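PDB 5HSX: putative alpha-ketoglutarate-dependent taurine dioxygenase from Burkholderia xenovorans, which probably acts as an iron(II)- and 2-oxoglutarate-dependent dioxygenase of the TfdA/TauD family, with a sodium ion bound at its metal site in this crystal. Local coordinates for residues 123-128 with 266-271; 153-158 with 270-275; 216-221 with 244-249. All coordinates share one frame; numbering follows the deposited sequence.

Interactions 1 and 2 lie at the metal site and meet on one piece of chain: they share A270 and T271, their centres are about 8 Å apart, and together they supply H123, D125 and H273 to one sodium ion. Residues 123-128 follow strand 122-123, which borders strand 271-274 in the four-stranded sheet; strand 150-154 borders 271-274 on its other side. Interaction 3 comes from chain lying between 153-158 and 266-271, with its centre about 7 Å from that of interaction 2 and 11 Å from that of interaction 1. T153 bonds V247, and S221 bonds T124 and T127, so helix 233-247 is joined to strand 150-154, and the loop after strand 216-218 to the metal-binding loop.

Interaction 1 (123-128 with 266-271); sequences HTDVTA and WDNRAT. With NA (sodium ion), chain M.
T124 sets both branches of its side chain against the turn holding N268 and the start of the strand at T271, and this is the tight part of the contact. Its OG1 donates to T271 O at 2.8 Å, tilted 19° from the carbonyl plane. A chi1 of -57° sets OG1 beside the backbone N, which leaves CG2 anti to that N and facing N268 O, 3.1 Å away. Threonine suits the place because one branched carbon offers both a hydroxyl and a methyl. The turn itself, type I from D267 to A270, is firmly built: D267 OD1 accepts R269 N in an Asx turn and also takes R269 NE in a salt bridge, while R269 NH2 reaches D267 OD2, a side-on, two-nitrogen grip.

H123, T124 and D125 form the His-X-Asp element of the facial triad, two histidines and one carboxylate, of this dioxygenase family. H123 NE2 binds the sodium ion at 2.0 Å and D125 OD1 at 2.2 Å, with H273, N323 O and two waters completing the site; the sodium probably stands in for iron(II).

On this watered side the contact is looser. The second carboxylate oxygen of D125, OD2, lies at the edge of the W266 indole, 3.5 Å from CZ2, the carboxylate and ring planes being 53° apart. D125 OD2 is also 3.6 Å from N268 OD1. That amide oxygen takes a weak bond from W266 NE1 at 2.8 Å, while the amide's main polar partner is S136, on strand 135-140. The backbone N of D125 is buried without a partner.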
loop_
_atom_site.group_PDB
_atom_site.type_symbol
_atom_site.label_atom_id
_atom_site.label_comp_id
_atom_site.label_asym_id
_atom_site.label_seq_id
_atom_site.Cartn_x
_atom_site.Cartn_y
_atom_site.Cartn_z
ATOM N N HIS B 123 -10.067 -3.972 -7.931
ATOM C CA HIS B 123 -10.819 -4.488 -9.069
ATOM C C HIS B 123 -9.981 -4.450 -10.335
ATOM O O HIS B 123 -8.998 -3.709 -10.446
ATOM C CB HIS B 123 -12.087 -3.678 -9.303
ATOM C CG HIS B 123 -11.802 -2.263 -9.667
ATOM N ND1 HIS B 123 -11.343 -1.343 -8.749
ATOM C CD2 HIS B 123 -11.854 -1.620 -10.854
ATOM C CE1 HIS B 123 -11.147 -0.185 -9.349
ATOM N NE2 HIS B 123 -11.468 -0.323 -10.623
ATOM N N THR B 124 -10.417 -5.251 -11.304
ATOM C CA THR B 124 -9.940 -5.204 -12.674
ATOM C C THR B 124 -11.060 -4.613 -13.525
ATOM O O THR B 124 -12.225 -4.988 -13.370
ATOM C CB THR B 124 -9.547 -6.603 -13.160
ATOM O OG1 THR B 124 -8.541 -7.157 -12.283
ATOM C CG2 THR B 124 -8.987 -6.539 -14.569
ATOM N N ASP B 125 -10.716 -3.665 -14.392
ATOM C CA ASP B 125 -11.739 -2.863 -15.064
ATOM C C ASP B 125 -12.687 -3.699 -15.918
ATOM O O ASP B 125 -12.256 -4.496 -16.755
ATOM C CB ASP B 125 -11.072 -1.801 -15.928
ATOM C CG ASP B 125 -10.473 -0.692 -15.102
ATOM O OD1 ASP B 125 -11.073 -0.365 -14.051
ATOM O OD2 ASP B 125 -9.409 -0.168 -15.486
ATOM N N VAL B 126 -13.992 -3.467 -15.731
ATOM C CA VAL B 126 -15.060 -4.002 -16.574
ATOM C C VAL B 126 -15.026 -5.523 -16.694
ATOM O O VAL B 126 -15.353 -6.069 -17.758
ATOM C CB VAL B 126 -15.029 -3.365 -17.987
ATOM C CG1 VAL B 126 -16.408 -3.428 -18.662
ATOM C CG2 VAL B 126 -14.549 -1.934 -17.936
ATOM N N THR B 127 -14.651 -6.236 -15.624
ATOM C CA THR B 127 -14.696 -7.689 -15.806
ATOM C C THR B 127 -16.116 -8.228 -15.780
ATOM O O THR B 127 -16.303 -9.424 -16.013
ATOM C CB THR B 127 -13.851 -8.451 -14.772
ATOM O OG1 THR B 127 -14.297 -8.163 -13.442
ATOM C CG2 THR B 127 -12.364 -8.124 -14.921
ATOM N N ALA B 128 -17.125 -7.392 -15.515
ATOM C CA ALA B 128 -18.488 -7.868 -15.714
ATOM C C ALA B 128 -18.822 -8.077 -17.188
ATOM O O ALA B 128 -19.870 -8.652 -17.488
ATOM C CB ALA B 128 -19.487 -6.895 -15.084
ATOM N N TRP B 266 -1.486 0.467 -17.656
ATOM C CA TRP B 266 -1.471 -0.833 -16.995
ATOM C C TRP B 266 -2.164 -1.907 -17.820
ATOM O O TRP B 266 -3.055 -1.630 -18.629
ATOM C CB TRP B 266 -2.096 -0.791 -15.594
ATOM C CG TRP B 266 -3.565 -0.484 -15.497
ATOM C CD1 TRP B 266 -4.589 -1.388 -15.445
ATOM C CD2 TRP B 266 -4.163 0.809 -15.345
ATOM N NE1 TRP B 266 -5.791 -0.732 -15.304
ATOM C CE2 TRP B 266 -5.558 0.616 -15.235
ATOM C CE3 TRP B 266 -3.658 2.111 -15.310
ATOM C CZ2 TRP B 266 -6.456 1.681 -15.087
ATOM C CZ3 TRP B 266 -4.554 3.171 -15.154
ATOM C CH2 TRP B 266 -5.936 2.945 -15.056
ATOM N N ASP B 267 -1.724 -3.143 -17.585
ATOM C CA ASP B 267 -2.205 -4.335 -18.283
ATOM C C ASP B 267 -3.289 -4.964 -17.413
ATOM O O ASP B 267 -2.993 -5.623 -16.414
ATOM C CB ASP B 267 -1.049 -5.304 -18.536
ATOM C CG ASP B 267 -1.468 -6.526 -19.347
ATOM O OD1 ASP B 267 -2.686 -6.755 -19.515
ATOM O OD2 ASP B 267 -0.574 -7.270 -19.799
ATOM N N ASN B 268 -4.553 -4.764 -17.804
ATOM C CA ASN B 268 -5.696 -5.306 -17.072
ATOM C C ASN B 268 -5.777 -6.824 -17.109
ATOM O O ASN B 268 -6.570 -7.403 -16.363
ATOM C CB ASN B 268 -6.997 -4.760 -17.644
ATOM C CG ASN B 268 -7.258 -3.349 -17.242
ATOM O OD1 ASN B 268 -7.265 -3.020 -16.051
ATOM N ND2 ASN B 268 -7.487 -2.490 -18.233
ATOM N N ARG B 269 -5.030 -7.485 -17.978
ATOM C CA ARG B 269 -5.062 -8.933 -17.962
ATOM C C ARG B 269 -4.226 -9.522 -16.838
ATOM O O ARG B 269 -4.346 -10.722 -16.565
ATOM C CB ARG B 269 -4.595 -9.463 -19.318
ATOM C CG ARG B 269 -5.377 -8.823 -20.459
ATOM C CD ARG B 269 -4.696 -9.014 -21.784
ATOM N NE ARG B 269 -3.399 -8.353 -21.809
ATOM C CZ ARG B 269 -2.639 -8.251 -22.898
ATOM N NH1 ARG B 269 -3.058 -8.745 -24.060
ATOM N NH2 ARG B 269 -1.463 -7.645 -22.825
ATOM N N ALA B 270 -3.403 -8.703 -16.170
ATOM C CA ALA B 270 -2.489 -9.183 -15.145
ATOM C C ALA B 270 -2.539 -8.365 -13.861
ATOM O O ALA B 270 -1.694 -8.577 -12.986
ATOM C CB ALA B 270 -1.049 -9.195 -15.672
ATOM N N THR B 271 -3.489 -7.438 -13.721
ATOM C CA THR B 271 -3.507 -6.563 -12.554
ATOM C C THR B 271 -4.928 -6.363 -12.066
ATOM O O THR B 271 -5.902 -6.510 -12.813
ATOM C CB THR B 271 -2.910 -5.165 -12.831
ATOM O OG1 THR B 271 -3.674 -4.502 -13.858
ATOM C CG2 THR B 271 -1.439 -5.259 -13.247
HETATM NA NA NA M . -10.843 0.833 -12.157
HETATM O O HOH W 1 -10.493 2.761 -10.750
HETATM O O HOH W 2 -10.307 2.146 -13.897
#

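Interaction 2 (153-158 with 270-275); sequences TNLVAA and ATAHLA. With NA (sodium ion), chain M.
T153 and A272 pair at the centre of the four-stranded antiparallel sheet of the jelly-roll (double-stranded beta-helix) core, where strand 271-274 delivers H273, the second histidine of the facial triad, to the metal: H273 NE2 lies 2.2 Å from the sodium. T153 and A272 are a hydrogen-bonded pair, joined by a short bond from T153 N to A272 O (2.8 Å) and a longer one from A272 N to T153 O (3.3 Å). N154 and T271, a non-hydrogen-bonded pair, follow; between the two pairs, T271 CA points its hydrogen at T153 O, 3.2 Å away.

The pairing outlasts the strand, since L155 N, already in the helix, donates to A270 O at 2.9 Å. The small alanines suit the close approach: T153 CG2 rests 3.9 Å from A272 CB, while T153 OG1 bonds V247 O. L155 lays its CD1 methyl over the T271 carbonyl.

Asparagine is a favoured N-cap, and N154 serves as one at the start of helix 155-161. With CG anti to the backbone N (chi1 180°), its OD1 turns back over the first helical turn, and its ND2 bonds H28 O. A157 N meets N154 OD1 at 2.9 Å in a nearly straight bond (169°), coming from above the amide plane, and V156 N adds a weak bond to that same oxygen.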
loop_
_atom_site.group_PDB
_atom_site.type_symbol
_atom_site.label_atom_id
_atom_site.label_comp_id
_atom_site.label_asym_id
_atom_site.label_seq_id
_atom_site.Cartn_x
_atom_site.Cartn_y
_atom_site.Cartn_z
ATOM N N THR B 153 -1.948 -4.329 -8.088
ATOM C CA THR B 153 -1.421 -5.592 -7.607
ATOM C C THR B 153 -1.213 -6.538 -8.781
ATOM O O THR B 153 -1.922 -6.470 -9.785
ATOM C CB THR B 153 -2.326 -6.219 -6.555
ATOM O OG1 THR B 153 -1.693 -7.399 -6.047
ATOM C CG2 THR B 153 -3.724 -6.550 -7.139
ATOM N N ASN B 154 -0.224 -7.419 -8.634
ATOM C CA ASN B 154 0.235 -8.295 -9.710
ATOM C C ASN B 154 -0.488 -9.633 -9.576
ATOM O O ASN B 154 -0.147 -10.448 -8.719
ATOM C CB ASN B 154 1.752 -8.446 -9.617
ATOM C CG ASN B 154 2.330 -9.342 -10.683
ATOM O OD1 ASN B 154 1.625 -10.136 -11.304
ATOM N ND2 ASN B 154 3.634 -9.231 -10.890
ATOM N N LEU B 155 -1.485 -9.872 -10.440
ATOM C CA LEU B 155 -2.279 -11.098 -10.351
ATOM C C LEU B 155 -1.512 -12.330 -10.816
ATOM O O LEU B 155 -1.907 -13.455 -10.485
ATOM C CB LEU B 155 -3.558 -10.952 -11.177
ATOM C CG LEU B 155 -4.453 -9.783 -10.719
ATOM C CD1 LEU B 155 -5.713 -9.734 -11.581
ATOM C CD2 LEU B 155 -4.806 -9.931 -9.271
ATOM N N VAL B 156 -0.445 -12.146 -11.584
ATOM C CA VAL B 156 0.356 -13.287 -12.024
ATOM C C VAL B 156 1.245 -13.768 -10.884
ATOM O O VAL B 156 1.294 -14.964 -10.566
ATOM C CB VAL B 156 1.185 -12.910 -13.262
ATOM C CG1 VAL B 156 2.194 -14.012 -13.576
ATOM C CG2 VAL B 156 0.265 -12.666 -14.476
ATOM N N ALA B 157 1.941 -12.829 -10.240
ATOM C CA ALA B 157 2.686 -13.157 -9.026
ATOM C C ALA B 157 1.777 -13.796 -7.982
ATOM O O ALA B 157 2.157 -14.786 -7.337
ATOM C CB ALA B 157 3.356 -11.900 -8.467
ATOM N N ALA B 158 0.570 -13.242 -7.796
ATOM C CA ALA B 158 -0.344 -13.797 -6.803
ATOM C C ALA B 158 -0.709 -15.241 -7.136
ATOM O O ALA B 158 -0.688 -16.112 -6.261
ATOM C CB ALA B 158 -1.600 -12.933 -6.692
ATOM N N ALA B 270 -3.403 -8.703 -16.170
ATOM C CA ALA B 270 -2.489 -9.183 -15.145
ATOM C C ALA B 270 -2.539 -8.365 -13.861
ATOM O O ALA B 270 -1.694 -8.577 -12.986
ATOM C CB ALA B 270 -1.049 -9.195 -15.672
ATOM N N THR B 271 -3.489 -7.438 -13.721
ATOM C CA THR B 271 -3.507 -6.563 -12.554
ATOM C C THR B 271 -4.928 -6.363 -12.066
ATOM O O THR B 271 -5.902 -6.510 -12.813
ATOM C CB THR B 271 -2.910 -5.165 -12.831
ATOM O OG1 THR B 271 -3.674 -4.502 -13.858
ATOM C CG2 THR B 271 -1.439 -5.259 -13.247
ATOM N N ALA B 272 -5.026 -5.999 -10.794
ATOM C CA ALA B 272 -6.154 -5.236 -10.287
ATOM C C ALA B 272 -5.600 -3.955 -9.686
ATOM O O ALA B 272 -4.396 -3.842 -9.432
ATOM C CB ALA B 272 -6.967 -6.012 -9.236
ATOM N N HIS B 273 -6.475 -2.970 -9.477
ATOM C CA HIS B 273 -6.005 -1.704 -8.947
ATOM C C HIS B 273 -7.021 -1.150 -7.965
ATOM O O HIS B 273 -8.153 -1.626 -7.854
ATOM C CB HIS B 273 -5.702 -0.684 -10.058
ATOM C CG HIS B 273 -6.879 -0.348 -10.917
ATOM N ND1 HIS B 273 -7.256 -1.119 -11.999
ATOM C CD2 HIS B 273 -7.751 0.685 -10.869
ATOM C CE1 HIS B 273 -8.319 -0.580 -12.569
ATOM N NE2 HIS B 273 -8.640 0.513 -11.903
ATOM N N LEU B 274 -6.578 -0.135 -7.244
ATOM C CA LEU B 274 -7.312 0.438 -6.129
ATOM C C LEU B 274 -7.304 1.951 -6.282
ATOM O O LEU B 274 -6.237 2.575 -6.227
ATOM C CB LEU B 274 -6.665 0.032 -4.802
ATOM C CG LEU B 274 -7.270 0.678 -3.557
ATOM C CD1 LEU B 274 -8.703 0.191 -3.337
ATOM C CD2 LEU B 274 -6.392 0.384 -2.347
ATOM N N ALA B 275 -8.487 2.533 -6.457
ATOM C CA ALA B 275 -8.621 3.977 -6.546
ATOM C C ALA B 275 -8.536 4.604 -5.155
ATOM O O ALA B 275 -8.885 3.973 -4.153
ATOM C CB ALA B 275 -9.952 4.350 -7.199
HETATM NA NA NA M . -10.843 0.833 -12.157
HETATM O O HOH W 1 -10.493 2.761 -10.750
HETATM O O HOH W 2 -10.307 2.146 -13.897
#

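Interaction 3 (216-221 with 244-249); sequences RALYVS and WEHVTR
V220 meets helix 233-247 with both its carbonyl and its side chain. The indole NE1 of W244 donates to V220 O at 2.8 Å; the N-H...O angle of 140° shows a bent bond, the oxygen lying 23° out of the ring plane. Tryptophan suits this place, bringing an N-H donor and an apolar ring edge side by side: V220 CG2 lies 3.9 Å from W244 CD1, at the edge of the ring. That methyl, placed between the backbone N and the carbonyl carbon, also reaches V247 CG1 tip to tip at 3.7 Å. L218, the last residue of the strand, packs its CD2 on the same V247 CG1 at 3.6 Å and touches the edge of the H246 ring at CD2.

Further out, H246 NE2 is held by A158 O and the W244 ring meets that of W119. V247 O accepts the hydroxyl of T153, linking this chain to strand 150-154. On the strand side, Y219 is the centre of an inverse gamma turn that lets L218 and V220 both face the helix, while S221 OG bonds T124 N and T127 OG1. The arrangement is the C-terminal part of helix 233-247 packed against strand 216-218 and the loop after it, beside the metal-binding sheet of the jelly-roll.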
loop_
_atom_site.group_PDB
_atom_site.type_symbol
_atom_site.label_atom_id
_atom_site.label_comp_id
_atom_site.label_asym_id
_atom_site.label_seq_id
_atom_site.Cartn_x
_atom_site.Cartn_y
_atom_site.Cartn_z
ATOM N N ARG B 216 -0.291 -17.253 -16.181
ATOM C CA ARG B 216 -1.599 -17.403 -15.555
ATOM C C ARG B 216 -1.803 -16.315 -14.514
ATOM O O ARG B 216 -0.960 -16.130 -13.629
ATOM C CB ARG B 216 -1.728 -18.782 -14.914
ATOM C CG ARG B 216 -1.754 -19.870 -15.974
ATOM C CD ARG B 216 -1.758 -21.237 -15.366
ATOM N NE ARG B 216 -1.727 -22.253 -16.418
ATOM C CZ ARG B 216 -1.879 -23.553 -16.193
ATOM N NH1 ARG B 216 -2.077 -23.986 -14.953
ATOM N NH2 ARG B 216 -1.834 -24.411 -17.211
ATOM N N ALA B 217 -2.924 -15.606 -14.620
ATOM C CA ALA B 217 -3.291 -14.557 -13.674
ATOM C C ALA B 217 -4.436 -15.025 -12.792
ATOM O O ALA B 217 -5.394 -15.625 -13.279
ATOM C CB ALA B 217 -3.710 -13.276 -14.407
ATOM N N LEU B 218 -4.352 -14.710 -11.496
ATOM C CA LEU B 218 -5.437 -15.000 -10.562
ATOM C C LEU B 218 -6.505 -13.929 -10.772
ATOM O O LEU B 218 -6.416 -12.818 -10.239
ATOM C CB LEU B 218 -4.903 -15.039 -9.127
ATOM C CG LEU B 218 -5.823 -15.468 -7.984
ATOM C CD1 LEU B 218 -6.460 -16.816 -8.292
ATOM C CD2 LEU B 218 -5.029 -15.527 -6.666
ATOM N N TYR B 219 -7.513 -14.259 -11.585
ATOM C CA TYR B 219 -8.387 -13.266 -12.218
ATOM C C TYR B 219 -9.615 -13.021 -11.342
ATOM O O TYR B 219 -10.750 -13.293 -11.720
ATOM C CB TYR B 219 -8.783 -13.766 -13.607
ATOM C CG TYR B 219 -9.255 -12.719 -14.595
ATOM C CD1 TYR B 219 -8.404 -11.711 -15.022
ATOM C CD2 TYR B 219 -10.535 -12.775 -15.137
ATOM C CE1 TYR B 219 -8.821 -10.758 -15.953
ATOM C CE2 TYR B 219 -10.965 -11.830 -16.066
ATOM C CZ TYR B 219 -10.101 -10.825 -16.472
ATOM O OH TYR B 219 -10.511 -9.894 -17.410
ATOM N N VAL B 220 -9.375 -12.460 -10.151
ATOM C CA VAL B 220 -10.381 -12.488 -9.093
ATOM C C VAL B 220 -10.987 -11.114 -8.810
ATOM O O VAL B 220 -11.689 -10.965 -7.804
ATOM C CB VAL B 220 -9.828 -13.107 -7.795
ATOM C CG1 VAL B 220 -9.546 -14.601 -7.985
ATOM C CG2 VAL B 220 -8.562 -12.375 -7.316
ATOM N N SER B 221 -10.756 -10.115 -9.679
ATOM C CA SER B 221 -11.429 -8.806 -9.724
ATOM C C SER B 221 -12.395 -8.556 -8.559
ATOM O O SER B 221 -13.616 -8.716 -8.726
ATOM C CB SER B 221 -12.181 -8.688 -11.057
ATOM O OG SER B 221 -12.594 -7.354 -11.290
ATOM N N TRP B 244 -9.010 -13.204 -2.229
ATOM C CA TRP B 244 -8.988 -11.746 -2.192
ATOM C C TRP B 244 -8.009 -11.232 -1.143
ATOM O O TRP B 244 -7.344 -10.210 -1.349
ATOM C CB TRP B 244 -10.389 -11.212 -1.905
ATOM C CG TRP B 244 -11.339 -11.367 -3.059
ATOM C CD1 TRP B 244 -11.018 -11.581 -4.381
ATOM C CD2 TRP B 244 -12.764 -11.342 -2.994
ATOM N NE1 TRP B 244 -12.162 -11.675 -5.131
ATOM C CE2 TRP B 244 -13.248 -11.525 -4.307
ATOM C CE3 TRP B 244 -13.683 -11.170 -1.951
ATOM C CZ2 TRP B 244 -14.614 -11.532 -4.608
ATOM C CZ3 TRP B 244 -15.049 -11.172 -2.254
ATOM C CH2 TRP B 244 -15.497 -11.360 -3.572
ATOM N N GLU B 245 -7.943 -11.892 0.009
ATOM C CA GLU B 245 -6.919 -11.547 0.988
ATOM C C GLU B 245 -5.525 -11.775 0.406
ATOM O O GLU B 245 -4.614 -10.951 0.573
ATOM C CB GLU B 245 -7.159 -12.385 2.243
ATOM C CG GLU B 245 -6.017 -12.555 3.196
ATOM C CD GLU B 245 -6.432 -13.409 4.386
ATOM O OE1 GLU B 245 -6.715 -12.803 5.423
ATOM O OE2 GLU B 245 -6.536 -14.669 4.268
ATOM N N HIS B 246 -5.362 -12.877 -0.318
ATOM C CA HIS B 246 -4.068 -13.217 -0.895
ATOM C C HIS B 246 -3.604 -12.151 -1.891
ATOM O O HIS B 246 -2.454 -11.697 -1.836
ATOM C CB HIS B 246 -4.184 -14.598 -1.551
ATOM C CG HIS B 246 -2.930 -15.081 -2.218
ATOM N ND1 HIS B 246 -1.848 -15.563 -1.515
ATOM C CD2 HIS B 246 -2.602 -15.174 -3.531
ATOM C CE1 HIS B 246 -0.902 -15.936 -2.366
ATOM N NE2 HIS B 246 -1.334 -15.707 -3.593
ATOM N N VAL B 247 -4.481 -11.733 -2.812
ATOM C CA VAL B 247 -4.038 -10.846 -3.890
ATOM C C VAL B 247 -3.743 -9.443 -3.408
ATOM O O VAL B 247 -3.132 -8.667 -4.149
ATOM C CB VAL B 247 -5.040 -10.709 -5.063
ATOM C CG1 VAL B 247 -5.281 -12.045 -5.730
ATOM C CG2 VAL B 247 -6.347 -10.018 -4.624
ATOM N N THR B 248 -4.170 -9.086 -2.199
ATOM C CA THR B 248 -3.882 -7.771 -1.667
ATOM C C THR B 248 -2.685 -7.771 -0.727
ATOM O O THR B 248 -2.439 -6.756 -0.066
ATOM C CB THR B 248 -5.128 -7.181 -0.967
ATOM O OG1 THR B 248 -5.673 -8.114 -0.027
ATOM C CG2 THR B 248 -6.198 -6.855 -2.002
ATOM N N ARG B 249 -1.914 -8.860 -0.669
ATOM C CA ARG B 249 -0.719 -8.846 0.170
ATOM C C ARG B 249 0.285 -7.826 -0.369
ATOM O O ARG B 249 0.440 -7.693 -1.589
ATOM C CB ARG B 249 -0.088 -10.242 0.261
ATOM C CG ARG B 249 -0.938 -11.161 1.155
ATOM C CD ARG B 249 -0.110 -12.065 2.041
ATOM N NE ARG B 249 0.713 -12.989 1.267
ATOM C CZ ARG B 249 0.309 -14.179 0.823
ATOM N NH1 ARG B 249 1.164 -14.931 0.134
ATOM N NH2 ARG B 249 -0.941 -14.619 1.055
#